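Local coordinates for protein Crov588 (Cafeteriavirus, PDB 6NYR) that is of unknown function but folds into a circular leucine-rich repeat solenoid built from many FNIP repeats, at residues A[86-97]-A[108-118]. Residues are numbered along the deposited sequence; the frame is centred on the assembly and turned at random.
Sequences NHSLEELQNLPK and FNQEIVENVLP
Consecutive coils of a leucine-rich repeat solenoid stack here, the short helix 89-93 of one coil lying against the helix-free loop 108-118 of the next, where Leu89 and Leu92 close on Phe108. With CG anti to the backbone N (chi1 -178°), the phenyl ring extends to where His87, Leu89 and Leu92 meet it. Leu92 comes from the opposite direction, its CD1 3.6 Å from Phe108 CZ, while Leu89 crosses at about a right angle and brings CD2 into the ring plane, 3.8 Å from the same CZ. His87 turns its edge toward the phenyl face in an offset edge-to-face pair, planes at 67°, and its NE2 is hydrogen-bonded to Gly105 N, just after strand 101-103. Such layering of apolar residues is how leucine-rich repeats build a continuous core, the parallel strands following one another, one per coil. Farther along, Val116 CG1 sits 3.7 Å from Leu92 CB, and Pro118 CG lies 3.8 Å from Leu95 CB, the two side chains crossing obliquely. Gln110 NE2 approaches His87 O to 3.1 Å, but the angle is too poor for a hydrogen bond. At the helix start, Ser88 is the N-cap residue, its OG accepting from Glu91 N at 3.1 Å, nearly straight at 167°.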
loop_
_atom_site.group_PDB
_atom_site.type_symbol
_atom_site.label_atom_id
_atom_site.label_comp_id
_atom_site.label_asym_id
_atom_site.label_seq_id
_atom_site.Cartn_x
_atom_site.Cartn_y
_atom_site.Cartn_z
ATOM N N ASN A 86 -21.991 4.648 -24.926
ATOM C CA ASN A 86 -22.393 3.807 -26.044
ATOM C C ASN A 86 -21.643 4.237 -27.300
ATOM O O ASN A 86 -20.974 5.273 -27.329
ATOM C CB ASN A 86 -23.908 3.900 -26.266
ATOM C CG ASN A 86 -24.469 2.695 -26.997
ATOM O OD1 ASN A 86 -23.735 1.927 -27.618
ATOM N ND2 ASN A 86 -25.785 2.524 -26.924
ATOM N N HIS A 87 -21.757 3.424 -28.349
ATOM C CA HIS A 87 -21.210 3.783 -29.646
ATOM C C HIS A 87 -22.165 3.343 -30.749
ATOM O O HIS A 87 -22.826 2.306 -30.653
ATOM C CB HIS A 87 -19.835 3.136 -29.918
ATOM C CG HIS A 87 -18.778 3.512 -28.929
ATOM N ND1 HIS A 87 -18.188 4.759 -28.904
ATOM C CD2 HIS A 87 -18.195 2.801 -27.936
ATOM C CE1 HIS A 87 -17.298 4.802 -27.929
ATOM N NE2 HIS A 87 -17.280 3.626 -27.329
ATOM N N SER A 88 -22.220 4.144 -31.811
ATOM C CA SER A 88 -22.707 3.691 -33.106
ATOM C C SER A 88 -21.508 3.244 -33.939
ATOM O O SER A 88 -20.367 3.638 -33.677
ATOM C CB SER A 88 -23.471 4.795 -33.837
ATOM O OG SER A 88 -22.584 5.668 -34.505
ATOM N N LEU A 89 -21.766 2.395 -34.937
ATOM C CA LEU A 89 -20.677 1.958 -35.804
ATOM C C LEU A 89 -20.089 3.117 -36.595
ATOM O O LEU A 89 -18.882 3.118 -36.867
ATOM C CB LEU A 89 -21.162 0.851 -36.736
ATOM C CG LEU A 89 -21.802 -0.343 -36.016
ATOM C CD1 LEU A 89 -22.444 -1.301 -37.000
ATOM C CD2 LEU A 89 -20.767 -1.051 -35.155
ATOM N N GLU A 90 -20.917 4.087 -36.986
ATOM C CA GLU A 90 -20.401 5.325 -37.554
ATOM C C GLU A 90 -19.352 5.952 -36.643
ATOM O O GLU A 90 -18.259 6.312 -37.093
ATOM C CB GLU A 90 -21.548 6.308 -37.803
ATOM C CG GLU A 90 -21.078 7.694 -38.234
ATOM C CD GLU A 90 -22.122 8.459 -39.025
ATOM O OE1 GLU A 90 -22.580 7.939 -40.064
ATOM O OE2 GLU A 90 -22.476 9.584 -38.616
ATOM N N GLU A 91 -19.674 6.104 -35.356
ATOM C CA GLU A 91 -18.715 6.670 -34.413
ATOM C C GLU A 91 -17.376 5.941 -34.478
ATOM O O GLU A 91 -16.312 6.570 -34.516
ATOM C CB GLU A 91 -19.283 6.628 -32.991
ATOM C CG GLU A 91 -18.267 7.008 -31.926
ATOM C CD GLU A 91 -18.905 7.516 -30.647
ATOM O OE1 GLU A 91 -20.089 7.915 -30.675
ATOM O OE2 GLU A 91 -18.213 7.524 -29.608
ATOM N N LEU A 92 -17.409 4.606 -34.473
ATOM C CA LEU A 92 -16.167 3.841 -34.484
ATOM C C LEU A 92 -15.419 4.037 -35.796
ATOM O O LEU A 92 -14.184 4.110 -35.817
ATOM C CB LEU A 92 -16.461 2.362 -34.251
ATOM C CG LEU A 92 -17.210 2.026 -32.962
ATOM C CD1 LEU A 92 -17.343 0.515 -32.812
ATOM C CD2 LEU A 92 -16.525 2.652 -31.756
ATOM N N GLN A 93 -16.159 4.113 -36.902
ATOM C CA GLN A 93 -15.560 4.363 -38.206
ATOM C C GLN A 93 -14.946 5.753 -38.278
ATOM O O GLN A 93 -14.019 5.982 -39.066
ATOM C CB GLN A 93 -16.646 4.193 -39.268
ATOM C CG GLN A 93 -16.200 3.730 -40.623
ATOM C CD GLN A 93 -17.360 3.121 -41.400
ATOM O OE1 GLN A 93 -18.419 2.839 -40.835
ATOM N NE2 GLN A 93 -17.164 2.915 -42.695
ATOM N N ASN A 94 -15.428 6.680 -37.457
ATOM C CA ASN A 94 -14.892 8.031 -37.406
ATOM C C ASN A 94 -13.752 8.191 -36.410
ATOM O O ASN A 94 -13.199 9.289 -36.307
ATOM C CB ASN A 94 -16.013 9.022 -37.063
ATOM C CG ASN A 94 -16.979 9.224 -38.214
ATOM O OD1 ASN A 94 -16.645 8.966 -39.373
ATOM N ND2 ASN A 94 -18.185 9.688 -37.904
ATOM N N LEU A 95 -13.389 7.140 -35.678
ATOM C CA LEU A 95 -12.199 7.200 -34.842
ATOM C C LEU A 95 -10.980 7.536 -35.702
ATOM O O LEU A 95 -10.888 7.111 -36.859
ATOM C CB LEU A 95 -11.978 5.874 -34.119
ATOM C CG LEU A 95 -12.973 5.512 -33.016
ATOM C CD1 LEU A 95 -12.721 4.092 -32.516
ATOM C CD2 LEU A 95 -12.911 6.499 -31.860
ATOM N N PRO A 96 -10.036 8.308 -35.168
ATOM C CA PRO A 96 -8.883 8.717 -35.975
ATOM C C PRO A 96 -7.932 7.561 -36.245
ATOM O O PRO A 96 -7.730 6.669 -35.415
ATOM C CB PRO A 96 -8.210 9.799 -35.117
ATOM C CG PRO A 96 -8.590 9.443 -33.709
ATOM C CD PRO A 96 -9.979 8.838 -33.790
ATOM N N LYS A 97 -7.337 7.591 -37.442
ATOM C CA LYS A 97 -6.417 6.542 -37.865
ATOM C C LYS A 97 -5.110 6.552 -37.079
ATOM O O LYS A 97 -4.284 5.652 -37.275
ATOM C CB LYS A 97 -6.118 6.667 -39.359
ATOM C CG LYS A 97 -7.322 6.397 -40.263
ATOM C CD LYS A 97 -7.984 5.043 -39.987
ATOM C CE LYS A 97 -9.064 5.152 -38.912
ATOM N NZ LYS A 97 -10.159 4.145 -39.099
ATOM N N PHE A 108 -21.823 -0.422 -25.398
ATOM C CA PHE A 108 -21.746 -0.862 -26.781
ATOM C C PHE A 108 -21.942 -2.367 -26.883
ATOM O O PHE A 108 -21.294 -3.145 -26.180
ATOM C CB PHE A 108 -20.400 -0.478 -27.383
ATOM C CG PHE A 108 -20.258 -0.867 -28.822
ATOM C CD1 PHE A 108 -20.967 -0.194 -29.801
ATOM C CD2 PHE A 108 -19.425 -1.903 -29.200
ATOM C CE1 PHE A 108 -20.842 -0.536 -31.128
ATOM C CE2 PHE A 108 -19.297 -2.254 -30.528
ATOM C CZ PHE A 108 -20.008 -1.572 -31.495
ATOM N N ASN A 109 -22.827 -2.773 -27.785
ATOM C CA ASN A 109 -23.148 -4.182 -27.951
ATOM C C ASN A 109 -23.769 -4.408 -29.323
ATOM O O ASN A 109 -24.888 -4.919 -29.428
ATOM C CB ASN A 109 -24.091 -4.644 -26.841
ATOM C CG ASN A 109 -24.296 -6.138 -26.850
ATOM O OD1 ASN A 109 -23.491 -6.879 -27.413
ATOM N ND2 ASN A 109 -25.377 -6.591 -26.238
ATOM N N GLN A 110 -23.044 -4.028 -30.372
ATOM C CA GLN A 110 -23.468 -4.240 -31.748
ATOM C C GLN A 110 -22.349 -4.939 -32.504
ATOM O O GLN A 110 -21.167 -4.763 -32.197
ATOM C CB GLN A 110 -23.813 -2.933 -32.456
ATOM C CG GLN A 110 -24.977 -2.177 -31.869
ATOM C CD GLN A 110 -25.060 -0.764 -32.412
ATOM O OE1 GLN A 110 -25.236 -0.550 -33.612
ATOM N NE2 GLN A 110 -24.917 0.212 -31.525
ATOM N N GLU A 111 -22.727 -5.722 -33.507
ATOM C CA GLU A 111 -21.751 -6.497 -34.262
ATOM C C GLU A 111 -20.826 -5.560 -35.027
ATOM O O GLU A 111 -21.283 -4.742 -35.832
ATOM C CB GLU A 111 -22.474 -7.456 -35.203
ATOM C CG GLU A 111 -21.558 -8.376 -35.972
ATOM C CD GLU A 111 -22.297 -9.569 -36.551
ATOM O OE1 GLU A 111 -23.390 -9.901 -36.041
ATOM O OE2 GLU A 111 -21.777 -10.187 -37.505
ATOM N N ILE A 112 -19.529 -5.661 -34.755
ATOM C CA ILE A 112 -18.514 -4.916 -35.493
ATOM C C ILE A 112 -18.123 -5.740 -36.714
ATOM O O ILE A 112 -17.703 -6.894 -36.583
ATOM C CB ILE A 112 -17.284 -4.612 -34.626
ATOM C CG1 ILE A 112 -17.660 -3.705 -33.458
ATOM C CG2 ILE A 112 -16.176 -3.990 -35.479
ATOM C CD1 ILE A 112 -16.531 -3.489 -32.470
ATOM N N VAL A 113 -18.235 -5.142 -37.899
ATOM C CA VAL A 113 -17.874 -5.827 -39.133
ATOM C C VAL A 113 -16.549 -5.311 -39.677
ATOM O O VAL A 113 -15.878 -4.493 -39.041
ATOM C CB VAL A 113 -18.989 -5.688 -40.187
ATOM C CG1 VAL A 113 -20.203 -6.520 -39.790
ATOM C CG2 VAL A 113 -19.392 -4.228 -40.355
ATOM N N GLU A 114 -16.160 -5.810 -40.848
ATOM C CA GLU A 114 -14.870 -5.482 -41.437
ATOM C C GLU A 114 -14.728 -3.984 -41.677
ATOM O O GLU A 114 -15.695 -3.281 -41.980
ATOM C CB GLU A 114 -14.706 -6.238 -42.758
ATOM C CG GLU A 114 -13.355 -6.090 -43.425
ATOM C CD GLU A 114 -13.185 -7.039 -44.600
ATOM O OE1 GLU A 114 -14.125 -7.814 -44.884
ATOM O OE2 GLU A 114 -12.111 -7.012 -45.236
ATOM N N ASN A 115 -13.494 -3.502 -41.526
ATOM C CA ASN A 115 -13.130 -2.127 -41.862
ATOM C C ASN A 115 -13.905 -1.111 -41.029
ATOM O O ASN A 115 -14.389 -0.100 -41.543
ATOM C CB ASN A 115 -13.336 -1.849 -43.354
ATOM C CG ASN A 115 -12.317 -2.548 -44.227
ATOM O OD1 ASN A 115 -12.668 -3.360 -45.083
ATOM N ND2 ASN A 115 -11.044 -2.234 -44.018
ATOM N N VAL A 116 -14.021 -1.374 -39.734
ATOM C CA VAL A 116 -14.610 -0.429 -38.789
ATOM C C VAL A 116 -13.573 0.052 -37.773
ATOM O O VAL A 116 -13.281 1.246 -37.688
ATOM C CB VAL A 116 -15.846 -1.035 -38.089
ATOM C CG1 VAL A 116 -16.458 -0.029 -37.123
ATOM C CG2 VAL A 116 -16.871 -1.486 -39.120
ATOM N N LEU A 117 -12.992 -0.869 -37.002
ATOM C CA LEU A 117 -11.993 -0.490 -36.012
ATOM C C LEU A 117 -10.755 0.087 -36.703
ATOM O O LEU A 117 -10.377 -0.369 -37.792
ATOM C CB LEU A 117 -11.607 -1.698 -35.169
ATOM C CG LEU A 117 -12.276 -1.941 -33.816
ATOM C CD1 LEU A 117 -13.342 -0.929 -33.454
ATOM C CD2 LEU A 117 -12.865 -3.368 -33.769
ATOM N N PRO A 118 -10.097 1.071 -36.092
ATOM C CA PRO A 118 -8.879 1.638 -36.693
ATOM C C PRO A 118 -7.871 0.561 -37.064
ATOM O O PRO A 118 -7.569 -0.336 -36.275
ATOM C CB PRO A 118 -8.345 2.566 -35.597
ATOM C CG PRO A 118 -9.577 2.984 -34.833
ATOM C CD PRO A 118 -10.507 1.786 -34.865
#